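Local coordinates for protein inactive glucansucrase (Lactobacillus reuteri, PDB 5JBD) that is classed as an inactive glucansucrase of glycoside hydrolase family 70, built round a (beta/alpha)8 barrel, at residues P31-N36 and M132-R137; F39-S44 and T875-A880; Y59-T64 and L83-P88; P88-Q93 and T127-M132. One frame throughout, in Å; residues are numbered along the deposited sequence.

Contact 1 (P31-N36 and M132-R137)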
loop_
_atom_site.group_PDB
_atom_site.type_symbol
_atom_site.label_atom_id
_atom_site.label_comp_id
_atom_site.label_asym_id
_atom_site.label_seq_id
_atom_site.Cartn_x
_atom_site.Cartn_y
_atom_site.Cartn_z
ATOM N N PRO A 31 -14.888 -56.685 12.425
ATOM C CA PRO A 31 -13.919 -55.594 12.262
ATOM C C PRO A 31 -12.874 -55.839 11.155
ATOM O O PRO A 31 -12.490 -56.977 10.903
ATOM C CB PRO A 31 -13.251 -55.492 13.652
ATOM C CG PRO A 31 -14.075 -56.340 14.571
ATOM C CD PRO A 31 -14.664 -57.405 13.694
ATOM N N GLY A 32 -12.447 -54.763 10.488
ATOM C CA GLY A 32 -11.501 -54.875 9.374
ATOM C C GLY A 32 -11.220 -53.562 8.653
ATOM O O GLY A 32 -11.599 -52.482 9.125
ATOM N N THR A 33 -10.580 -53.684 7.488
ATOM C CA THR A 33 -10.141 -52.542 6.654
ATOM C C THR A 33 -11.255 -51.626 6.174
ATOM O O THR A 33 -10.998 -50.472 5.877
ATOM C CB THR A 33 -9.372 -53.025 5.409
ATOM O OG1 THR A 33 -10.135 -54.046 4.749
ATOM C CG2 THR A 33 -8.005 -53.582 5.804
ATOM N N TRP A 34 -12.488 -52.126 6.093
ATOM C CA TRP A 34 -13.652 -51.267 5.779
ATOM C C TRP A 34 -13.811 -50.067 6.729
ATOM O O TRP A 34 -14.417 -49.066 6.352
ATOM C CB TRP A 34 -14.959 -52.081 5.742
ATOM C CG TRP A 34 -15.386 -52.611 7.058
ATOM C CD1 TRP A 34 -15.106 -53.839 7.572
ATOM C CD2 TRP A 34 -16.174 -51.928 8.044
ATOM N NE1 TRP A 34 -15.666 -53.965 8.815
ATOM C CE2 TRP A 34 -16.326 -52.807 9.132
ATOM C CE3 TRP A 34 -16.762 -50.654 8.114
ATOM C CZ2 TRP A 34 -17.043 -52.464 10.285
ATOM C CZ3 TRP A 34 -17.480 -50.306 9.275
ATOM C CH2 TRP A 34 -17.613 -51.215 10.336
ATOM N N GLU A 35 -13.267 -50.184 7.940
ATOM C CA GLU A 35 -13.302 -49.105 8.938
ATOM C C GLU A 35 -12.473 -47.868 8.531
ATOM O O GLU A 35 -12.597 -46.808 9.148
ATOM C CB GLU A 35 -12.881 -49.635 10.325
ATOM C CG GLU A 35 -13.795 -50.749 10.848
ATOM C CD GLU A 35 -13.456 -51.229 12.247
ATOM O OE1 GLU A 35 -13.370 -50.388 13.162
ATOM O OE2 GLU A 35 -13.313 -52.454 12.431
ATOM N N ASN A 36 -11.664 -47.984 7.478
ATOM C CA ASN A 36 -11.074 -46.800 6.811
ATOM C C ASN A 36 -12.117 -45.833 6.232
ATOM O O ASN A 36 -11.810 -44.672 5.978
ATOM C CB ASN A 36 -10.142 -47.227 5.679
ATOM C CG ASN A 36 -8.957 -48.045 6.156
ATOM O OD1 ASN A 36 -8.696 -48.179 7.345
ATOM N ND2 ASN A 36 -8.235 -48.610 5.207
ATOM N N MET A 132 1.698 -51.529 0.704
ATOM C CA MET A 132 2.652 -50.697 1.449
ATOM C C MET A 132 1.946 -49.540 2.173
ATOM O O MET A 132 2.253 -49.261 3.329
ATOM C CB MET A 132 3.752 -50.146 0.537
ATOM C CG MET A 132 4.704 -51.210 0.024
ATOM S SD MET A 132 5.939 -50.513 -1.090
ATOM C CE MET A 132 7.288 -51.686 -0.947
ATOM N N ALA A 133 0.991 -48.890 1.504
ATOM C CA ALA A 133 0.224 -47.802 2.124
ATOM C C ALA A 133 -0.606 -48.276 3.332
ATOM O O ALA A 133 -0.668 -47.581 4.340
ATOM C CB ALA A 133 -0.671 -47.116 1.102
ATOM N N GLN A 134 -1.230 -49.451 3.228
ATOM C CA GLN A 134 -1.996 -50.014 4.341
ATOM C C GLN A 134 -1.080 -50.345 5.529
ATOM O O GLN A 134 -1.397 -50.036 6.688
ATOM C CB GLN A 134 -2.775 -51.271 3.908
ATOM C CG GLN A 134 -3.649 -51.896 5.001
ATOM C CD GLN A 134 -4.589 -50.887 5.670
ATOM O OE1 GLN A 134 -5.688 -50.613 5.180
ATOM N NE2 GLN A 134 -4.162 -50.352 6.800
ATOM N N ASN A 135 0.049 -50.967 5.222
ATOM C CA ASN A 135 1.066 -51.281 6.228
ATOM C C ASN A 135 1.656 -50.019 6.867
ATOM O O ASN A 135 1.902 -50.004 8.075
ATOM C CB ASN A 135 2.159 -52.189 5.628
ATOM C CG ASN A 135 1.709 -53.649 5.538
ATOM O OD1 ASN A 135 0.955 -54.130 6.369
ATOM N ND2 ASN A 135 2.186 -54.348 4.538
ATOM N N LEU A 136 1.852 -48.969 6.074
ATOM C CA LEU A 136 2.312 -47.696 6.613
ATOM C C LEU A 136 1.290 -47.076 7.576
ATOM O O LEU A 136 1.670 -46.531 8.604
ATOM C CB LEU A 136 2.644 -46.714 5.494
ATOM C CG LEU A 136 3.146 -45.322 5.925
ATOM C CD1 LEU A 136 4.368 -45.395 6.836
ATOM C CD2 LEU A 136 3.437 -44.500 4.696
ATOM N N ARG A 137 0.002 -47.181 7.265
ATOM C CA ARG A 137 -1.023 -46.709 8.193
ATOM C C ARG A 137 -0.914 -47.391 9.575
ATOM O O ARG A 137 -1.018 -46.713 10.600
ATOM C CB ARG A 137 -2.424 -46.838 7.602
ATOM C CG ARG A 137 -2.690 -45.835 6.489
ATOM C CD ARG A 137 -4.170 -45.755 6.156
ATOM N NE ARG A 137 -4.659 -46.930 5.420
ATOM C CZ ARG A 137 -4.565 -47.093 4.094
ATOM N NH1 ARG A 137 -4.026 -46.169 3.307
ATOM N NH2 ARG A 137 -5.037 -48.201 3.540
HETATM O O HOH W 1 -6.010 -48.248 7.798
#
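The short 3-10 turn at 33-36, near the start of the model, meets helix 126-147 through Asn36 on one side and Gln134 and Arg137 on the other. The direct link is Asn36 ND2 to Gln134 OE1, 3.2 Å with an N-H...O angle of 159°; the donor lies in the carbonyl plane of Gln134, and the acceptor in the amide plane of Asn36. The two amides are nearly coplanar. Gln134 OE1 has a second donor one helical turn on, Arg137 NH2 at 3.0 Å, which sits well above the carbonyl plane, 78° out of it, so one oxygen is gripped from two quite different directions. A bend in the Gln134 chain (chi2 52°) places the amide beside the guanidinium, whose own plane contains that oxygen. Arg137 NH1 is held by Met84 O, which would help fix the rotation of the group. Thr33 adds a van der Waals touch, its methyl CG2 3.8 Å from the amide oxygen Gln134 OE1. One water bridges all three side chains: it donates to Asn36 OD1 at 2.7 Å, and it accepts from Gln134 NE2 and Arg137 NE, each 3.0 Å from the water oxygen.

Contact 2 (F39-S44 and T875-A880). With SO4 (sulfate ion), chain F.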
loop_
_atom_site.group_PDB
_atom_site.type_symbol
_atom_site.label_atom_id
_atom_site.label_comp_id
_atom_site.label_asym_id
_atom_site.label_seq_id
_atom_site.Cartn_x
_atom_site.Cartn_y
_atom_site.Cartn_z
ATOM N N PHE A 39 -16.513 -41.909 8.919
ATOM C CA PHE A 39 -17.461 -42.258 9.985
ATOM C C PHE A 39 -18.885 -41.870 9.566
ATOM O O PHE A 39 -19.827 -42.598 9.832
ATOM C CB PHE A 39 -17.075 -41.580 11.307
ATOM C CG PHE A 39 -18.092 -41.756 12.403
ATOM C CD1 PHE A 39 -18.161 -42.944 13.115
ATOM C CD2 PHE A 39 -18.982 -40.730 12.721
ATOM C CE1 PHE A 39 -19.099 -43.113 14.126
ATOM C CE2 PHE A 39 -19.922 -40.893 13.722
ATOM C CZ PHE A 39 -19.976 -42.083 14.432
ATOM N N ALA A 40 -19.008 -40.715 8.924
ATOM C CA ALA A 40 -20.279 -40.194 8.415
ATOM C C ALA A 40 -20.011 -39.332 7.182
ATOM O O ALA A 40 -18.931 -38.755 7.048
ATOM C CB ALA A 40 -20.990 -39.377 9.487
ATOM N N GLN A 41 -20.995 -39.233 6.294
ATOM C CA GLN A 41 -20.860 -38.433 5.085
ATOM C C GLN A 41 -21.415 -37.020 5.281
ATOM O O GLN A 41 -22.375 -36.601 4.626
ATOM C CB GLN A 41 -21.524 -39.136 3.904
ATOM C CG GLN A 41 -20.918 -40.496 3.590
ATOM C CD GLN A 41 -21.196 -40.944 2.163
ATOM O OE1 GLN A 41 -22.163 -40.496 1.530
ATOM N NE2 GLN A 41 -20.336 -41.820 1.641
ATOM N N ASP A 42 -20.769 -36.270 6.163
ATOM C CA ASP A 42 -21.102 -34.855 6.390
ATOM C C ASP A 42 -19.927 -34.149 7.075
ATOM O O ASP A 42 -18.906 -34.771 7.374
ATOM C CB ASP A 42 -22.409 -34.726 7.205
ATOM C CG ASP A 42 -22.339 -35.424 8.564
ATOM O OD1 ASP A 42 -21.360 -35.219 9.301
ATOM O OD2 ASP A 42 -23.284 -36.161 8.910
ATOM N N SER A 43 -20.090 -32.863 7.345
ATOM C CA SER A 43 -19.023 -32.050 7.929
ATOM C C SER A 43 -18.602 -32.443 9.342
ATOM O O SER A 43 -17.508 -32.072 9.780
ATOM C CB SER A 43 -19.415 -30.572 7.880
ATOM O OG SER A 43 -19.593 -30.169 6.531
ATOM N N SER A 44 -19.442 -33.206 10.047
ATOM C CA SER A 44 -19.074 -33.720 11.365
ATOM C C SER A 44 -17.945 -34.755 11.316
ATOM O O SER A 44 -17.315 -35.011 12.347
ATOM C CB SER A 44 -20.290 -34.316 12.099
ATOM O OG SER A 44 -20.623 -35.605 11.603
ATOM N N THR A 875 -23.145 -36.590 -3.543
ATOM C CA THR A 875 -21.924 -36.978 -2.846
ATOM C C THR A 875 -21.098 -37.950 -3.694
ATOM O O THR A 875 -21.636 -38.898 -4.262
ATOM C CB THR A 875 -22.257 -37.564 -1.470
ATOM O OG1 THR A 875 -22.777 -36.515 -0.642
ATOM C CG2 THR A 875 -21.021 -38.202 -0.797
ATOM N N LEU A 876 -19.803 -37.670 -3.815
ATOM C CA LEU A 876 -18.882 -38.501 -4.591
ATOM C C LEU A 876 -17.517 -38.456 -3.908
ATOM O O LEU A 876 -16.864 -37.410 -3.929
ATOM C CB LEU A 876 -18.783 -37.969 -6.032
ATOM C CG LEU A 876 -17.841 -38.701 -7.001
ATOM C CD1 LEU A 876 -18.319 -40.127 -7.248
ATOM C CD2 LEU A 876 -17.689 -37.933 -8.313
ATOM N N LEU A 877 -17.101 -39.571 -3.301
ATOM C CA LEU A 877 -15.856 -39.621 -2.519
ATOM C C LEU A 877 -14.880 -40.675 -3.043
ATOM O O LEU A 877 -15.296 -41.665 -3.660
ATOM C CB LEU A 877 -16.160 -39.903 -1.051
ATOM C CG LEU A 877 -17.063 -38.886 -0.338
ATOM C CD1 LEU A 877 -17.365 -39.364 1.065
ATOM C CD2 LEU A 877 -16.448 -37.494 -0.307
ATOM N N PRO A 878 -13.571 -40.483 -2.789
ATOM C CA PRO A 878 -12.593 -41.510 -3.170
ATOM C C PRO A 878 -12.919 -42.877 -2.579
ATOM O O PRO A 878 -13.409 -42.973 -1.445
ATOM C CB PRO A 878 -11.276 -40.982 -2.599
ATOM C CG PRO A 878 -11.470 -39.507 -2.531
ATOM C CD PRO A 878 -12.918 -39.312 -2.178
ATOM N N THR A 879 -12.659 -43.918 -3.358
ATOM C CA THR A 879 -12.964 -45.287 -2.956
ATOM C C THR A 879 -12.277 -45.733 -1.644
ATOM O O THR A 879 -12.837 -46.527 -0.889
ATOM C CB THR A 879 -12.613 -46.254 -4.105
ATOM O OG1 THR A 879 -13.045 -47.579 -3.767
ATOM C CG2 THR A 879 -11.104 -46.272 -4.435
ATOM N N ALA A 880 -11.084 -45.209 -1.372
ATOM C CA ALA A 880 -10.353 -45.537 -0.142
ATOM C C ALA A 880 -11.095 -45.183 1.164
ATOM O O ALA A 880 -10.842 -45.799 2.201
ATOM C CB ALA A 880 -8.970 -44.887 -0.160
HETATM S S SO4 F . -10.725 -43.216 -6.750
HETATM O O1 SO4 F . -9.727 -44.300 -6.900
HETATM O O2 SO4 F . -12.064 -43.775 -6.454
HETATM O O3 SO4 F . -10.804 -42.455 -8.013
HETATM O O4 SO4 F . -10.322 -42.323 -5.644
#
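Gln41 reaches across to Thr875 and Leu877, joining a loop near the beginning of the model to one near its end, and the meeting is by van der Waals contact. Gln41 OE1 lies 3.5 Å from the methyl CG2 of Thr875, while Gln41 NE2 comes within 3.9 Å of Leu877 CD1. The chain of Gln41 runs extended beyond CG (chi2 -158°), which carries the amide up to these two methyls, oxygen toward one and nitrogen toward the other. Thr875 offers its methyl because OG1 is turned beside the backbone N (chi1 -68°), where it bonds to the backbone N of Asn866.

Polar bonds form within each loop or to a bound ion. Asp42 OD1 accepts from Ser44 N at 2.9 Å, an Asx turn that bends the chain just past Gln41. On the other loop, a sulfate ion, probably from the crystallisation liquor, takes a bond from Thr879 N to its O2 atom at 3.2 Å and another from Ala858 N.

Gln41 and Leu877 both also touch Ser882, the last residue of the model. Pro878 packs on Ile86, so the later loop rests against the connection between strand 80-81 and helix 90-101, well beyond strand 841-845 in sequence.

Contact 3 (Y59-T64 and L83-P88); sequences YRPYGT and LMYIWP
A buried aromatic contact, Tyr59 against Tyr85, joins the end of strand 58-59 to the loop between strand 80-81 and helix 90-101. Its geometry is edge-to-face with an offset: the ring centroids are 5.2 Å apart, the planes stand at 89°, and the edge of Tyr59 is directed at the face of Tyr85. Within that edge, Tyr59 CE1 is 3.5 Å from Tyr85 CD2. The phenol oxygen goes further, for Tyr59 OH stands 3.1 Å above the plane of the Tyr85 ring and over its centre. That oxygen is also hydrogen-bonded to Asn36 O; since a carbonyl can only accept, the hydroxyl proton is directed there and is probably not shared with the ring. Tyr59 reaches this place with CG between its backbone N and carbonyl carbon (chi1 85°).

At the far end of Tyr85, its OH gives its proton to a water at 2.6 Å, and the same water donates to Gly63 O at 2.8 Å, a bridge to strand 63-64. Pro61 CG lies 4.0 Å from Tyr85 OH. Arg137 of helix 126-147 also packs on the Tyr85 ring. The pair as a whole is an offset T-shaped (edge-to-face) tyrosine pair, with a hydroxyl over the centre of the receiving face.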
loop_
_atom_site.group_PDB
_atom_site.type_symbol
_atom_site.label_atom_id
_atom_site.label_comp_id
_atom_site.label_asym_id
_atom_site.label_seq_id
_atom_site.Cartn_x
_atom_site.Cartn_y
_atom_site.Cartn_z
ATOM N N TYR A 59 -10.030 -36.066 8.133
ATOM C CA TYR A 59 -11.358 -36.678 8.320
ATOM C C TYR A 59 -11.344 -37.660 9.485
ATOM O O TYR A 59 -10.280 -38.002 10.021
ATOM C CB TYR A 59 -11.826 -37.359 7.031
ATOM C CG TYR A 59 -11.323 -38.779 6.835
ATOM C CD1 TYR A 59 -9.968 -39.063 6.784
ATOM C CD2 TYR A 59 -12.220 -39.853 6.692
ATOM C CE1 TYR A 59 -9.517 -40.360 6.611
ATOM C CE2 TYR A 59 -11.767 -41.141 6.495
ATOM C CZ TYR A 59 -10.409 -41.388 6.462
ATOM O OH TYR A 59 -9.936 -42.667 6.269
ATOM N N ARG A 60 -12.534 -38.098 9.883
ATOM C CA ARG A 60 -12.684 -39.091 10.942
ATOM C C ARG A 60 -13.036 -40.426 10.304
ATOM O O ARG A 60 -14.165 -40.591 9.831
ATOM C CB ARG A 60 -13.785 -38.669 11.914
ATOM C CG ARG A 60 -13.996 -39.647 13.067
ATOM C CD ARG A 60 -15.208 -39.281 13.898
ATOM N NE ARG A 60 -15.571 -40.350 14.830
ATOM C CZ ARG A 60 -16.631 -40.315 15.636
ATOM N NH1 ARG A 60 -17.464 -39.265 15.633
ATOM N NH2 ARG A 60 -16.872 -41.347 16.446
ATOM N N PRO A 61 -12.082 -41.382 10.270
ATOM C CA PRO A 61 -12.469 -42.726 9.805
ATOM C C PRO A 61 -13.336 -43.409 10.842
ATOM O O PRO A 61 -13.373 -42.965 11.998
ATOM C CB PRO A 61 -11.129 -43.463 9.675
ATOM C CG PRO A 61 -10.234 -42.784 10.662
ATOM C CD PRO A 61 -10.666 -41.340 10.686
ATOM N N TYR A 62 -14.035 -44.469 10.442
ATOM C CA TYR A 62 -14.849 -45.237 11.395
ATOM C C TYR A 62 -13.959 -45.868 12.472
ATOM O O TYR A 62 -14.271 -45.800 13.658
ATOM C CB TYR A 62 -15.699 -46.285 10.663
ATOM C CG TYR A 62 -16.619 -47.087 11.577
ATOM C CD1 TYR A 62 -16.163 -48.247 12.187
ATOM C CD2 TYR A 62 -17.940 -46.687 11.828
ATOM C CE1 TYR A 62 -16.980 -48.999 13.017
ATOM C CE2 TYR A 62 -18.770 -47.440 12.663
ATOM C CZ TYR A 62 -18.281 -48.593 13.255
ATOM O OH TYR A 62 -19.057 -49.376 14.090
ATOM N N GLY A 63 -12.851 -46.475 12.059
ATOM C CA GLY A 63 -11.894 -47.060 13.001
ATOM C C GLY A 63 -10.469 -47.043 12.481
ATOM O O GLY A 63 -10.237 -46.669 11.333
ATOM N N THR A 64 -9.534 -47.453 13.342
ATOM C CA THR A 64 -8.109 -47.524 13.031
ATOM C C THR A 64 -7.455 -48.747 13.681
ATOM O O THR A 64 -8.016 -49.366 14.594
ATOM C CB THR A 64 -7.346 -46.266 13.520
ATOM O OG1 THR A 64 -7.340 -46.230 14.952
ATOM C CG2 THR A 64 -7.964 -45.016 12.997
ATOM N N LEU A 83 -4.119 -37.531 3.470
ATOM C CA LEU A 83 -2.923 -38.016 2.757
ATOM C C LEU A 83 -2.365 -39.356 3.214
ATOM O O LEU A 83 -1.471 -39.885 2.553
ATOM C CB LEU A 83 -1.799 -36.960 2.771
ATOM C CG LEU A 83 -1.969 -35.891 1.693
ATOM C CD1 LEU A 83 -1.128 -34.663 2.035
ATOM C CD2 LEU A 83 -1.656 -36.429 0.298
ATOM N N MET A 84 -2.856 -39.893 4.331
ATOM C CA MET A 84 -2.605 -41.298 4.702
ATOM C C MET A 84 -3.390 -42.302 3.846
ATOM O O MET A 84 -3.021 -43.489 3.812
ATOM C CB MET A 84 -2.997 -41.558 6.167
ATOM C CG MET A 84 -1.968 -41.119 7.175
ATOM S SD MET A 84 -2.640 -41.207 8.835
ATOM C CE MET A 84 -2.730 -42.978 9.107
ATOM N N TYR A 85 -4.491 -41.838 3.233
ATOM C CA TYR A 85 -5.454 -42.693 2.516
ATOM C C TYR A 85 -5.646 -42.377 1.030
ATOM O O TYR A 85 -5.969 -43.289 0.265
ATOM C CB TYR A 85 -6.834 -42.588 3.175
ATOM C CG TYR A 85 -6.883 -43.029 4.622
ATOM C CD1 TYR A 85 -7.156 -44.350 4.971
ATOM C CD2 TYR A 85 -6.687 -42.112 5.647
ATOM C CE1 TYR A 85 -7.220 -44.737 6.305
ATOM C CE2 TYR A 85 -6.744 -42.491 6.986
ATOM C CZ TYR A 85 -7.015 -43.802 7.310
ATOM O OH TYR A 85 -7.054 -44.198 8.631
ATOM N N ILE A 86 -5.517 -41.101 0.630
ATOM C CA ILE A 86 -5.743 -40.677 -0.758
ATOM C C ILE A 86 -4.638 -39.757 -1.263
ATOM O O ILE A 86 -4.012 -39.028 -0.485
ATOM C CB ILE A 86 -7.108 -39.969 -0.948
ATOM C CG1 ILE A 86 -7.228 -38.703 -0.086
ATOM C CG2 ILE A 86 -8.246 -40.919 -0.614
ATOM C CD1 ILE A 86 -8.443 -37.865 -0.412
ATOM N N TRP A 87 -4.416 -39.796 -2.580
ATOM C CA TRP A 87 -3.360 -39.019 -3.254
ATOM C C TRP A 87 -3.843 -38.599 -4.646
ATOM O O TRP A 87 -4.689 -39.274 -5.230
ATOM C CB TRP A 87 -2.073 -39.845 -3.381
ATOM C CG TRP A 87 -1.654 -40.430 -2.074
ATOM C CD1 TRP A 87 -0.844 -39.857 -1.155
ATOM C CD2 TRP A 87 -2.069 -41.682 -1.521
ATOM N NE1 TRP A 87 -0.707 -40.672 -0.066
ATOM C CE2 TRP A 87 -1.451 -41.803 -0.261
ATOM C CE3 TRP A 87 -2.905 -42.707 -1.967
ATOM C CZ2 TRP A 87 -1.641 -42.911 0.567
ATOM C CZ3 TRP A 87 -3.094 -43.821 -1.149
ATOM C CH2 TRP A 87 -2.459 -43.916 0.107
ATOM N N PRO A 88 -3.321 -37.475 -5.173
ATOM C CA PRO A 88 -3.661 -37.073 -6.545
ATOM C C PRO A 88 -3.165 -38.027 -7.636
ATOM O O PRO A 88 -3.706 -37.999 -8.741
ATOM C CB PRO A 88 -2.996 -35.700 -6.698
ATOM C CG PRO A 88 -1.949 -35.639 -5.638
ATOM C CD PRO A 88 -2.421 -36.512 -4.514
HETATM O O HOH W 2 -8.450 -46.287 9.217
#

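Contact 4 (P88-Q93 and T127-M132); sequences PSKDVQ and TVLANM
Gln93 and Leu129 bring helix 90-101 up against helix 126-147, with their CA atoms 7.7 Å apart. Gln93 is stretched throughout: CG is anti to the backbone N (chi1 -179°) and CD continues the same line (chi2 -177°), which lays the amide across the base of Leu129. Gln93 CD is 4.0 Å from Leu129 CB, and Gln93 OE1 is 3.8 Å from Leu129 CD1. On the facing helix, Leu129 swings CG beside its backbone N (chi1 -73°) and sends CD1 toward Lys90, where Lys90 CG and Leu129 CD1 are 4.2 Å apart. Leu129 therefore touches Lys90 and Gln93, one turn apart, and packs on Ala94 as well. The ammonium end of Lys90 turns to Thr126 OG1, just before the 127-132 segment, and leaves its aliphatic part against the leucine. Ser89 caps the first turn of helix 90-101, its OG accepting from Val92 N at 3.3 Å. Trp87 also packs against the Gln93 amide.

The nearest polar approach between the segments, Gln93 NE2 to Leu129 O, is 3.7 Å, long for a hydrogen bond. This suggests that van der Waals contact carries most of this junction, with the flank of a polar amide and a lysine methylene lying against Leu129.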
loop_
_atom_site.group_PDB
_atom_site.type_symbol
_atom_site.label_atom_id
_atom_site.label_comp_id
_atom_site.label_asym_id
_atom_site.label_seq_id
_atom_site.Cartn_x
_atom_site.Cartn_y
_atom_site.Cartn_z
ATOM N N PRO A 88 -3.321 -37.475 -5.173
ATOM C CA PRO A 88 -3.661 -37.073 -6.545
ATOM C C PRO A 88 -3.165 -38.027 -7.636
ATOM O O PRO A 88 -3.706 -37.999 -8.741
ATOM C CB PRO A 88 -2.996 -35.700 -6.698
ATOM C CG PRO A 88 -1.949 -35.639 -5.638
ATOM C CD PRO A 88 -2.421 -36.512 -4.514
ATOM N N SER A 89 -2.160 -38.853 -7.335
ATOM C CA SER A 89 -1.613 -39.802 -8.310
ATOM C C SER A 89 -0.803 -40.905 -7.652
ATOM O O SER A 89 -0.444 -40.810 -6.473
ATOM C CB SER A 89 -0.699 -39.056 -9.292
ATOM O OG SER A 89 0.432 -38.524 -8.612
ATOM N N LYS A 90 -0.522 -41.953 -8.425
ATOM C CA LYS A 90 0.394 -43.028 -8.005
ATOM C C LYS A 90 1.780 -42.469 -7.646
ATOM O O LYS A 90 2.414 -42.914 -6.676
ATOM C CB LYS A 90 0.549 -44.080 -9.111
ATOM C CG LYS A 90 -0.497 -45.181 -9.118
ATOM C CD LYS A 90 -0.207 -46.196 -10.204
ATOM C CE LYS A 90 -1.481 -46.728 -10.935
ATOM N NZ LYS A 90 -2.617 -47.097 -10.042
ATOM N N ASP A 91 2.227 -41.498 -8.437
ATOM C CA ASP A 91 3.499 -40.805 -8.216
ATOM C C ASP A 91 3.588 -40.270 -6.775
ATOM O O ASP A 91 4.529 -40.580 -6.050
ATOM C CB ASP A 91 3.642 -39.664 -9.252
ATOM C CG ASP A 91 4.964 -38.894 -9.141
ATOM O OD1 ASP A 91 5.976 -39.445 -8.655
ATOM O OD2 ASP A 91 4.981 -37.721 -9.569
ATOM N N VAL A 92 2.582 -39.500 -6.377
ATOM C CA VAL A 92 2.557 -38.844 -5.062
ATOM C C VAL A 92 2.347 -39.864 -3.935
ATOM O O VAL A 92 2.911 -39.717 -2.853
ATOM C CB VAL A 92 1.505 -37.695 -5.022
ATOM C CG1 VAL A 92 1.410 -37.059 -3.633
ATOM C CG2 VAL A 92 1.853 -36.627 -6.064
ATOM N N GLN A 93 1.572 -40.913 -4.204
ATOM C CA GLN A 93 1.410 -42.015 -3.264
ATOM C C GLN A 93 2.763 -42.641 -2.937
ATOM O O GLN A 93 3.099 -42.847 -1.764
ATOM C CB GLN A 93 0.446 -43.070 -3.832
ATOM C CG GLN A 93 0.171 -44.270 -2.921
ATOM C CD GLN A 93 -0.727 -45.314 -3.562
ATOM O OE1 GLN A 93 -0.911 -45.316 -4.765
ATOM N NE2 GLN A 93 -1.285 -46.204 -2.753
ATOM N N THR A 127 -1.254 -52.973 -6.614
ATOM C CA THR A 127 -1.547 -53.723 -5.391
ATOM C C THR A 127 -0.372 -53.694 -4.391
ATOM O O THR A 127 -0.602 -53.709 -3.183
ATOM C CB THR A 127 -1.992 -55.179 -5.676
ATOM O OG1 THR A 127 -1.009 -55.843 -6.470
ATOM C CG2 THR A 127 -3.335 -55.203 -6.410
ATOM N N VAL A 128 0.865 -53.613 -4.888
ATOM C CA VAL A 128 2.047 -53.448 -4.022
ATOM C C VAL A 128 2.022 -52.085 -3.299
ATOM O O VAL A 128 2.253 -52.031 -2.087
ATOM C CB VAL A 128 3.379 -53.620 -4.805
ATOM C CG1 VAL A 128 4.594 -53.210 -3.963
ATOM C CG2 VAL A 128 3.521 -55.059 -5.286
ATOM N N LEU A 129 1.753 -51.006 -4.035
ATOM C CA LEU A 129 1.637 -49.665 -3.423
ATOM C C LEU A 129 0.510 -49.610 -2.390
ATOM O O LEU A 129 0.679 -49.021 -1.324
ATOM C CB LEU A 129 1.405 -48.564 -4.469
ATOM C CG LEU A 129 2.561 -48.142 -5.373
ATOM C CD1 LEU A 129 2.093 -47.036 -6.305
ATOM C CD2 LEU A 129 3.773 -47.685 -4.574
ATOM N N ALA A 130 -0.632 -50.216 -2.710
ATOM C CA ALA A 130 -1.778 -50.234 -1.799
ATOM C C ALA A 130 -1.412 -50.963 -0.514
ATOM O O ALA A 130 -1.694 -50.488 0.582
ATOM C CB ALA A 130 -2.983 -50.886 -2.465
ATOM N N ASN A 131 -0.768 -52.118 -0.666
ATOM C CA ASN A 131 -0.310 -52.916 0.463
ATOM C C ASN A 131 0.718 -52.183 1.328
ATOM O O ASN A 131 0.601 -52.208 2.556
ATOM C CB ASN A 131 0.233 -54.258 -0.037
ATOM C CG ASN A 131 0.564 -55.217 1.078
ATOM O OD1 ASN A 131 1.735 -55.423 1.409
ATOM N ND2 ASN A 131 -0.459 -55.822 1.657
ATOM N N MET A 132 1.698 -51.529 0.704
ATOM C CA MET A 132 2.652 -50.697 1.449
ATOM C C MET A 132 1.946 -49.540 2.173
ATOM O O MET A 132 2.253 -49.261 3.329
ATOM C CB MET A 132 3.752 -50.146 0.537
ATOM C CG MET A 132 4.704 -51.210 0.024
ATOM S SD MET A 132 5.939 -50.513 -1.090
ATOM C CE MET A 132 7.288 -51.686 -0.947
#

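Overall arrangement
All four contacts lie on one side of the chain, their centres 43 to 51 Å from its centre, in a region remote from the parallel eight-stranded barrel. Closest are contacts 1 and 3 (centres about 9 Å apart), then 2 and 3 (about 10 Å); contacts 1 and 3 touch all the others, but 2 and 4 do not touch. Contacts 1 and 4 share helix 126-147 and Met132; contacts 3 and 4 share Pro88, come in series and fall within the spans of both contact 1 and contact 2. Contact 2, with the longest span (830 residues), alternates with contact 1. Both chain ends thus build one region, consistent with the U-shaped chain path of family 70 proteins.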